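Local atomic coordinates of lactate dehydrogenase, adjacent gene encodes predicted malate dehydrogenase (Cryptosporidium parvum, PDB entry 4ND1), a protein that probably catalyses the NAD-dependent interconversion of (S)-lactate and pyruvate, as a member of the lactate/malate dehydrogenase superfamily. Residues 152-157 / 171-176; 181-186 / 215-220. All blocks are in the same frame, centred on the assembly; numbering follows the deposited sequence.

Contact 1: 152-157 / 171-176; sequences SRFRTF and ANVIGG. With OXM (oxamic acid), chain D.
Arg-153 NH1 gives a hydrogen bond to O3 of oxamic acid at 2.8 Å, and Arg-153 NH2 gives one to O2 of oxamic acid at 2.9 Å. The second is the straighter, with an N-H...O angle of 164°. The carboxylate carbon lies at the guanidinium edge, in its plane. The Arg-153 chain runs extended from CG to NE, which carries the charged end from helix 147-162 out to the ligand. Arg-90, Asn-122 and His-177 also hydrogen-bond to oxamic acid.

The next residue of the helix turns to strand 169-174. Phe-154 holds CG anti to its backbone N (chi1 -169°), and its ring reaches the strand obliquely. Phe-154 CD2 lies 3.6 Å from Ala-171 CB and 3.5 Å from Asn-172 O. Further along the strand, Val-173 CG2 packs on Phe-154 CB at 3.7 Å. Arg-155 adds its aliphatic part, with Arg-155 CG 3.8 Å from Ala-171 CB. Its NE bonds instead to Val-169 O. Pro-183 and Thr-216 also touch Phe-154. The contact thus packs a helix on a strand in the alpha/beta C-terminal domain, beside the substrate site of the lactate/malate dehydrogenase fold, where an arginine pairs with the substrate carboxylate.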
ATOM      1  N   SER A 152     -19.085  -7.947   6.399  1.00 37.01           N
ATOM      2  CA  SER A 152     -18.287  -8.126   5.189  1.00 36.75           C
ATOM      3  C   SER A 152     -18.898  -9.199   4.300  1.00 37.75           C
ATOM      4  O   SER A 152     -18.961  -9.040   3.076  1.00 37.49           O
ATOM      5  CB  SER A 152     -16.841  -8.487   5.525  1.00 36.52           C
ATOM      6  OG  SER A 152     -16.168  -7.386   6.109  1.00 36.14           O
ATOM      7  N   ARG A 153     -19.345 -10.288   4.920  1.00 38.52           N
ATOM      8  CA  ARG A 153     -20.032 -11.357   4.200  1.00 38.84           C
ATOM      9  C   ARG A 153     -21.343 -10.843   3.611  1.00 38.56           C
ATOM     10  O   ARG A 153     -21.646 -11.082   2.443  1.00 38.94           O
ATOM     11  CB  ARG A 153     -20.299 -12.541   5.128  1.00 39.80           C
ATOM     12  CG  ARG A 153     -19.048 -13.311   5.499  1.00 40.00           C
ATOM     13  CD  ARG A 153     -19.274 -14.214   6.695  1.00 40.39           C
ATOM     14  NE  ARG A 153     -18.166 -15.146   6.874  1.00 40.02           N
ATOM     15  CZ  ARG A 153     -18.002 -15.938   7.931  1.00 40.17           C
ATOM     16  NH1 ARG A 153     -18.876 -15.928   8.935  1.00 37.86           N
ATOM     17  NH2 ARG A 153     -16.942 -16.744   7.986  1.00 40.29           N
ATOM     18  N   PHE A 154     -22.102 -10.123   4.429  1.00 39.20           N
ATOM     19  CA  PHE A 154     -23.362  -9.516   4.010  1.00 38.78           C
ATOM     20  C   PHE A 154     -23.134  -8.595   2.808  1.00 38.36           C
ATOM     21  O   PHE A 154     -23.798  -8.731   1.780  1.00 37.02           O
ATOM     22  CB  PHE A 154     -23.977  -8.759   5.200  1.00 39.81           C
ATOM     23  CG  PHE A 154     -25.398  -8.295   4.993  1.00 39.59           C
ATOM     24  CD1 PHE A 154     -26.299  -9.013   4.217  1.00 39.41           C
ATOM     25  CD2 PHE A 154     -25.845  -7.144   5.632  1.00 39.94           C
ATOM     26  CE1 PHE A 154     -27.602  -8.571   4.058  1.00 40.46           C
ATOM     27  CE2 PHE A 154     -27.148  -6.701   5.477  1.00 40.53           C
ATOM     28  CZ  PHE A 154     -28.027  -7.415   4.689  1.00 39.30           C
ATOM     29  N   ARG A 155     -22.158  -7.697   2.925  1.00 38.59           N
ATOM     30  CA  ARG A 155     -21.802  -6.780   1.835  1.00 38.25           C
ATOM     31  C   ARG A 155     -21.369  -7.518   0.572  1.00 38.18           C
ATOM     32  O   ARG A 155     -21.762  -7.150  -0.535  1.00 38.61           O
ATOM     33  CB  ARG A 155     -20.666  -5.851   2.259  1.00 37.50           C
ATOM     34  CG  ARG A 155     -21.025  -4.850   3.339  1.00 37.10           C
ATOM     35  CD  ARG A 155     -19.774  -4.158   3.867  1.00 36.28           C
ATOM     36  NE  ARG A 155     -19.300  -3.125   2.953  1.00 35.63           N
ATOM     37  CZ  ARG A 155     -18.220  -2.373   3.145  1.00 34.09           C
ATOM     38  NH1 ARG A 155     -17.460  -2.539   4.224  1.00 33.65           N
ATOM     39  NH2 ARG A 155     -17.899  -1.445   2.252  1.00 32.84           N
ATOM     40  N   THR A 156     -20.554  -8.554   0.751  1.00 38.71           N
ATOM     41  CA  THR A 156     -19.995  -9.317  -0.363  1.00 38.51           C
ATOM     42  C   THR A 156     -21.068 -10.046  -1.169  1.00 38.34           C
ATOM     43  O   THR A 156     -21.030 -10.042  -2.400  1.00 39.58           O
ATOM     44  CB  THR A 156     -18.953 -10.337   0.143  1.00 38.23           C
ATOM     45  OG1 THR A 156     -17.832  -9.632   0.686  1.00 38.49           O
ATOM     46  CG2 THR A 156     -18.467 -11.249  -0.982  1.00 38.33           C
ATOM     47  N   PHE A 157     -22.008 -10.678  -0.473  1.00 38.79           N
ATOM     48  CA  PHE A 157     -23.087 -11.405  -1.129  1.00 39.02           C
ATOM     49  C   PHE A 157     -24.002 -10.462  -1.906  1.00 39.77           C
ATOM     50  O   PHE A 157     -24.445 -10.789  -3.002  1.00 40.61           O
ATOM     51  CB  PHE A 157     -23.900 -12.220  -0.114  1.00 39.94           C
ATOM     52  CG  PHE A 157     -23.096 -13.260   0.634  1.00 40.09           C
ATOM     53  CD1 PHE A 157     -22.009 -13.903   0.044  1.00 40.78           C
ATOM     54  CD2 PHE A 157     -23.451 -13.620   1.925  1.00 39.56           C
ATOM     55  CE1 PHE A 157     -21.286 -14.857   0.737  1.00 40.54           C
ATOM     56  CE2 PHE A 157     -22.734 -14.580   2.618  1.00 40.68           C
ATOM     57  CZ  PHE A 157     -21.649 -15.199   2.022  1.00 40.05           C
ATOM     58  N   ALA A 171     -23.657  -1.949   4.342  1.00 42.79           N
ATOM     59  CA  ALA A 171     -24.538  -2.954   4.936  1.00 42.42           C
ATOM     60  C   ALA A 171     -23.995  -3.432   6.280  1.00 43.92           C
ATOM     61  O   ALA A 171     -22.807  -3.748   6.399  1.00 44.94           O
ATOM     62  CB  ALA A 171     -24.706  -4.130   3.988  1.00 41.50           C
ATOM     63  N   ASN A 172     -24.875  -3.492   7.279  1.00 43.34           N
ATOM     64  CA  ASN A 172     -24.501  -3.874   8.635  1.00 43.79           C
ATOM     65  C   ASN A 172     -25.161  -5.174   9.077  1.00 43.42           C
ATOM     66  O   ASN A 172     -26.280  -5.483   8.674  1.00 42.48           O
ATOM     67  CB  ASN A 172     -24.891  -2.762   9.615  1.00 45.79           C
ATOM     68  CG  ASN A 172     -23.933  -1.588   9.579  1.00 47.78           C
ATOM     69  OD1 ASN A 172     -22.755  -1.721   9.921  1.00 50.57           O
ATOM     70  ND2 ASN A 172     -24.429  -0.428   9.168  1.00 48.77           N
ATOM     71  N   VAL A 173     -24.444  -5.935   9.902  1.00 42.02           N
ATOM     72  CA  VAL A 173     -25.031  -7.025  10.674  1.00 41.63           C
ATOM     73  C   VAL A 173     -24.846  -6.668  12.146  1.00 41.83           C
ATOM     74  O   VAL A 173     -23.761  -6.253  12.550  1.00 41.60           O
ATOM     75  CB  VAL A 173     -24.367  -8.384  10.378  1.00 41.09           C
ATOM     76  CG1 VAL A 173     -24.999  -9.482  11.220  1.00 41.05           C
ATOM     77  CG2 VAL A 173     -24.479  -8.730   8.902  1.00 41.19           C
ATOM     78  N   ILE A 174     -25.914  -6.809  12.931  1.00 42.69           N
ATOM     79  CA  ILE A 174     -25.894  -6.465  14.358  1.00 42.74           C
ATOM     80  C   ILE A 174     -26.403  -7.639  15.189  1.00 41.93           C
ATOM     81  O   ILE A 174     -26.829  -8.654  14.644  1.00 40.75           O
ATOM     82  CB  ILE A 174     -26.739  -5.205  14.656  1.00 44.01           C
ATOM     83  CG1 ILE A 174     -28.190  -5.400  14.206  1.00 44.70           C
ATOM     84  CG2 ILE A 174     -26.130  -3.987  13.977  1.00 44.36           C
ATOM     85  CD1 ILE A 174     -29.106  -4.273  14.626  1.00 45.73           C
ATOM     86  N   GLY A 175     -26.357  -7.494  16.510  1.00 43.26           N
ATOM     87  CA  GLY A 175     -26.749  -8.571  17.414  1.00 43.38           C
ATOM     88  C   GLY A 175     -25.620  -9.562  17.627  1.00 43.30           C
ATOM     89  O   GLY A 175     -24.468  -9.299  17.265  1.00 42.70           O
ATOM     90  N   GLY A 176     -25.952 -10.706  18.216  1.00 44.05           N
ATOM     91  CA  GLY A 176     -24.953 -11.706  18.586  1.00 43.72           C
ATOM     92  C   GLY A 176     -24.407 -12.465  17.393  1.00 42.95           C
ATOM     93  O   GLY A 176     -25.105 -12.661  16.401  1.00 43.34           O
TER
HETATM   94  C1  OXM D 402     -17.307 -18.534  12.810  1.00 39.49           C
HETATM   95  N1  OXM D 402     -16.830 -19.770  12.724  1.00 40.96           N
HETATM   96  O1  OXM D 402     -17.563 -18.007  13.879  1.00 37.51           O
HETATM   97  C2  OXM D 402     -17.511 -17.798  11.572  1.00 40.15           C
HETATM   98  O2  OXM D 402     -16.885 -18.173  10.555  1.00 39.17           O
HETATM   99  O3  OXM D 402     -18.305 -16.827  11.562  1.00 39.00           O

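Contact 2: 181-186 / 215-220. Unlike the reference sequence in segment 181-186: Ala-184 (reference Val). With OXM (oxamic acid), chain D.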
ATOM      1  N   MET A 181     -28.020 -13.506  14.492  1.00 43.43           N
ATOM      2  CA  MET A 181     -27.478 -12.253  13.953  1.00 42.44           C
ATOM      3  C   MET A 181     -28.457 -11.613  12.964  1.00 42.31           C
ATOM      4  O   MET A 181     -29.156 -12.317  12.229  1.00 39.60           O
ATOM      5  CB  MET A 181     -26.130 -12.485  13.261  1.00 42.10           C
ATOM      6  CG  MET A 181     -26.206 -13.265  11.956  1.00 41.88           C
ATOM      7  SD  MET A 181     -24.603 -13.441  11.154  1.00 42.68           S
ATOM      8  CE  MET A 181     -23.795 -14.603  12.259  1.00 42.68           C
ATOM      9  N   VAL A 182     -28.485 -10.282  12.943  1.00 42.19           N
ATOM     10  CA  VAL A 182     -29.462  -9.544  12.148  1.00 42.37           C
ATOM     11  C   VAL A 182     -28.799  -8.727  11.044  1.00 41.60           C
ATOM     12  O   VAL A 182     -28.294  -7.634  11.302  1.00 42.50           O
ATOM     13  CB  VAL A 182     -30.298  -8.605  13.039  1.00 42.70           C
ATOM     14  CG1 VAL A 182     -31.362  -7.887  12.215  1.00 42.85           C
ATOM     15  CG2 VAL A 182     -30.932  -9.392  14.177  1.00 43.23           C
ATOM     16  N   PRO A 183     -28.795  -9.254   9.806  1.00 40.48           N
ATOM     17  CA  PRO A 183     -28.412  -8.418   8.683  1.00 41.10           C
ATOM     18  C   PRO A 183     -29.538  -7.434   8.374  1.00 41.34           C
ATOM     19  O   PRO A 183     -30.587  -7.831   7.867  1.00 39.83           O
ATOM     20  CB  PRO A 183     -28.208  -9.423   7.534  1.00 40.79           C
ATOM     21  CG  PRO A 183     -28.233 -10.773   8.161  1.00 40.86           C
ATOM     22  CD  PRO A 183     -29.101 -10.624   9.369  1.00 40.61           C
ATOM     23  N   ALA A 184     -29.317  -6.167   8.711  1.00 42.60           N
ATOM     24  CA  ALA A 184     -30.343  -5.138   8.593  1.00 42.95           C
ATOM     25  C   ALA A 184     -30.502  -4.683   7.149  1.00 42.65           C
ATOM     26  O   ALA A 184     -29.857  -3.725   6.718  1.00 43.12           O
ATOM     27  CB  ALA A 184     -30.005  -3.956   9.487  1.00 44.05           C
ATOM     28  N   THR A 185     -31.375  -5.364   6.412  1.00 43.03           N
ATOM     29  CA  THR A 185     -31.640  -5.022   5.012  1.00 44.77           C
ATOM     30  C   THR A 185     -32.141  -3.583   4.834  1.00 45.52           C
ATOM     31  O   THR A 185     -31.847  -2.952   3.821  1.00 44.22           O
ATOM     32  CB  THR A 185     -32.658  -5.987   4.361  1.00 44.64           C
ATOM     33  OG1 THR A 185     -33.866  -6.019   5.130  1.00 45.49           O
ATOM     34  CG2 THR A 185     -32.090  -7.387   4.264  1.00 45.19           C
ATOM     35  N   SER A 186     -32.865  -3.062   5.826  1.00 46.85           N
ATOM     36  CA  SER A 186     -33.482  -1.734   5.718  1.00 48.33           C
ATOM     37  C   SER A 186     -32.480  -0.592   5.526  1.00 49.24           C
ATOM     38  O   SER A 186     -32.825   0.429   4.931  1.00 51.58           O
ATOM     39  CB  SER A 186     -34.375  -1.443   6.932  1.00 48.42           C
ATOM     40  OG  SER A 186     -33.606  -1.158   8.089  1.00 50.10           O
ATOM     41  N   HIS A 215     -27.908 -16.695   3.866  1.00 45.75           N
ATOM     42  CA  HIS A 215     -26.534 -17.036   3.497  1.00 45.64           C
ATOM     43  C   HIS A 215     -25.529 -16.390   4.446  1.00 44.35           C
ATOM     44  O   HIS A 215     -24.583 -17.041   4.887  1.00 42.77           O
ATOM     45  CB  HIS A 215     -26.259 -16.601   2.052  1.00 45.56           C
ATOM     46  CG  HIS A 215     -24.989 -17.146   1.478  1.00 45.54           C
ATOM     47  ND1 HIS A 215     -24.436 -16.661   0.313  1.00 45.81           N
ATOM     48  CD2 HIS A 215     -24.162 -18.128   1.907  1.00 46.00           C
ATOM     49  CE1 HIS A 215     -23.329 -17.327   0.043  1.00 45.80           C
ATOM     50  NE2 HIS A 215     -23.137 -18.219   0.998  1.00 46.13           N
ATOM     51  N   THR A 216     -25.753 -15.116   4.758  1.00 44.41           N
ATOM     52  CA  THR A 216     -24.950 -14.398   5.748  1.00 44.56           C
ATOM     53  C   THR A 216     -24.957 -15.110   7.097  1.00 45.46           C
ATOM     54  O   THR A 216     -23.902 -15.294   7.711  1.00 44.54           O
ATOM     55  CB  THR A 216     -25.465 -12.959   5.945  1.00 43.57           C
ATOM     56  OG1 THR A 216     -25.445 -12.268   4.688  1.00 44.07           O
ATOM     57  CG2 THR A 216     -24.610 -12.198   6.951  1.00 43.56           C
ATOM     58  N   ARG A 217     -26.147 -15.510   7.544  1.00 46.89           N
ATOM     59  CA  ARG A 217     -26.327 -16.136   8.859  1.00 48.68           C
ATOM     60  C   ARG A 217     -25.641 -17.501   8.976  1.00 47.12           C
ATOM     61  O   ARG A 217     -25.101 -17.833  10.029  1.00 47.06           O
ATOM     62  CB  ARG A 217     -27.821 -16.259   9.192  1.00 50.98           C
ATOM     63  CG  ARG A 217     -28.499 -14.915   9.436  1.00 53.85           C
ATOM     64  CD  ARG A 217     -30.009 -14.945   9.216  1.00 56.37           C
ATOM     65  NE  ARG A 217     -30.757 -15.391  10.394  1.00 57.66           N
ATOM     66  CZ  ARG A 217     -31.145 -16.645  10.637  1.00 61.88           C
ATOM     67  NH1 ARG A 217     -30.858 -17.637   9.795  1.00 65.47           N
ATOM     68  NH2 ARG A 217     -31.824 -16.915  11.749  1.00 61.99           N
ATOM     69  N   ILE A 218     -25.660 -18.276   7.896  1.00 46.24           N
ATOM     70  CA  ILE A 218     -25.121 -19.639   7.895  1.00 47.76           C
ATOM     71  C   ILE A 218     -23.753 -19.749   7.215  1.00 46.58           C
ATOM     72  O   ILE A 218     -23.255 -20.854   6.998  1.00 46.02           O
ATOM     73  CB  ILE A 218     -26.106 -20.630   7.229  1.00 49.30           C
ATOM     74  CG1 ILE A 218     -26.278 -20.341   5.727  1.00 51.57           C
ATOM     75  CG2 ILE A 218     -27.451 -20.578   7.938  1.00 50.57           C
ATOM     76  CD1 ILE A 218     -25.455 -21.221   4.804  1.00 53.13           C
ATOM     77  N   ALA A 219     -23.150 -18.604   6.899  1.00 45.28           N
ATOM     78  CA  ALA A 219     -21.899 -18.560   6.143  1.00 44.35           C
ATOM     79  C   ALA A 219     -20.773 -19.382   6.782  1.00 44.43           C
ATOM     80  O   ALA A 219     -19.947 -19.960   6.069  1.00 41.75           O
ATOM     81  CB  ALA A 219     -21.449 -17.115   5.962  1.00 44.37           C
ATOM     82  N   TRP A 220     -20.742 -19.436   8.113  1.00 43.80           N
ATOM     83  CA  TRP A 220     -19.664 -20.125   8.816  1.00 46.17           C
ATOM     84  C   TRP A 220     -19.652 -21.619   8.504  1.00 47.10           C
ATOM     85  O   TRP A 220     -18.577 -22.217   8.371  1.00 45.29           O
ATOM     86  CB  TRP A 220     -19.735 -19.871  10.329  1.00 47.35           C
ATOM     87  CG  TRP A 220     -20.730 -20.696  11.072  1.00 50.06           C
ATOM     88  CD1 TRP A 220     -22.060 -20.435  11.240  1.00 51.05           C
ATOM     89  CD2 TRP A 220     -20.470 -21.918  11.772  1.00 52.90           C
ATOM     90  NE1 TRP A 220     -22.644 -21.419  11.995  1.00 51.59           N
ATOM     91  CE2 TRP A 220     -21.691 -22.342  12.338  1.00 52.50           C
ATOM     92  CE3 TRP A 220     -19.323 -22.696  11.976  1.00 53.11           C
ATOM     93  CZ2 TRP A 220     -21.800 -23.512  13.091  1.00 53.84           C
ATOM     94  CZ3 TRP A 220     -19.432 -23.861  12.725  1.00 54.09           C
ATOM     95  CH2 TRP A 220     -20.663 -24.257  13.274  1.00 54.90           C
TER
HETATM   96  C1  OXM D 402     -17.307 -18.534  12.810  1.00 39.49           C
HETATM   97  N1  OXM D 402     -16.830 -19.770  12.724  1.00 40.96           N
HETATM   98  O1  OXM D 402     -17.563 -18.007  13.879  1.00 37.51           O
HETATM   99  C2  OXM D 402     -17.511 -17.798  11.572  1.00 40.15           C
HETATM  100  O2  OXM D 402     -16.885 -18.173  10.555  1.00 39.17           O
HETATM  101  O3  OXM D 402     -18.305 -16.827  11.562  1.00 39.00           O
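The guanidinium of Arg-217 is met obliquely by Met-181 O, with Arg-217 NE at 3.9 Å from that oxygen. That is proximity and not a hydrogen bond. The contact sets the loop residue Met-181 and the short strand 182-183 against helix 206-227 of the alpha/beta C-terminal domain. Within this chain, 182-183 is an edge strand of an antiparallel sheet. On the ligand side of the helix, N1 of oxamic acid approaches the Trp-220 ring obliquely, 3.9 Å from its CE3. Trp-220 CB comes closer to the ligand, 3.3 Å from C2 of oxamic acid. The ring also makes a cation-pi contact with Arg-90, a lactate- and pyruvate-binding residue.

The two segments are held by packing. A chi1 of 70° tucks CG of Met-181 in beside both its own N and C. With chi2 extended (177°), this brings Met-181 SD to 3.9 Å from Arg-217 CA. The bend at chi3 then turns Met-181 CE toward Arg-217 O, at 4.1 Å. The side chains of Met-181 and Arg-217 run past each other in opposite directions. Met-181 also comes close to Arg-90 and to His-177, the predicted proton acceptor, so this packing borders the active site.

One turn before Trp-220 in the helix, Thr-216 bonds through OG1 to Ile-212 O. Its methyl carbon faces the strand, and Pro-183 CG lies 4.1 Å from Thr-216 CG2.

How the contacts relate
Contacts 1 and 2 have centres about 6 Å apart and both lie in the alpha/beta C-terminal domain. Both segments of contact 1 precede both segments of contact 2 in the sequence. The consecutive strands 169-174 and 182-183 are antiparallel neighbours in one sheet, joined by probable hydrogen bonds such as Ile-174 O to Val-182 N, 2.9 Å. Helices 147-162 and 206-227 also meet, with the rings of Phe-157 and His-215 stacked. Together the two contacts form one continuous packed unit of two helices and two strands. Each contact reaches oxamic acid from its helix, so this unit forms part of the substrate pocket.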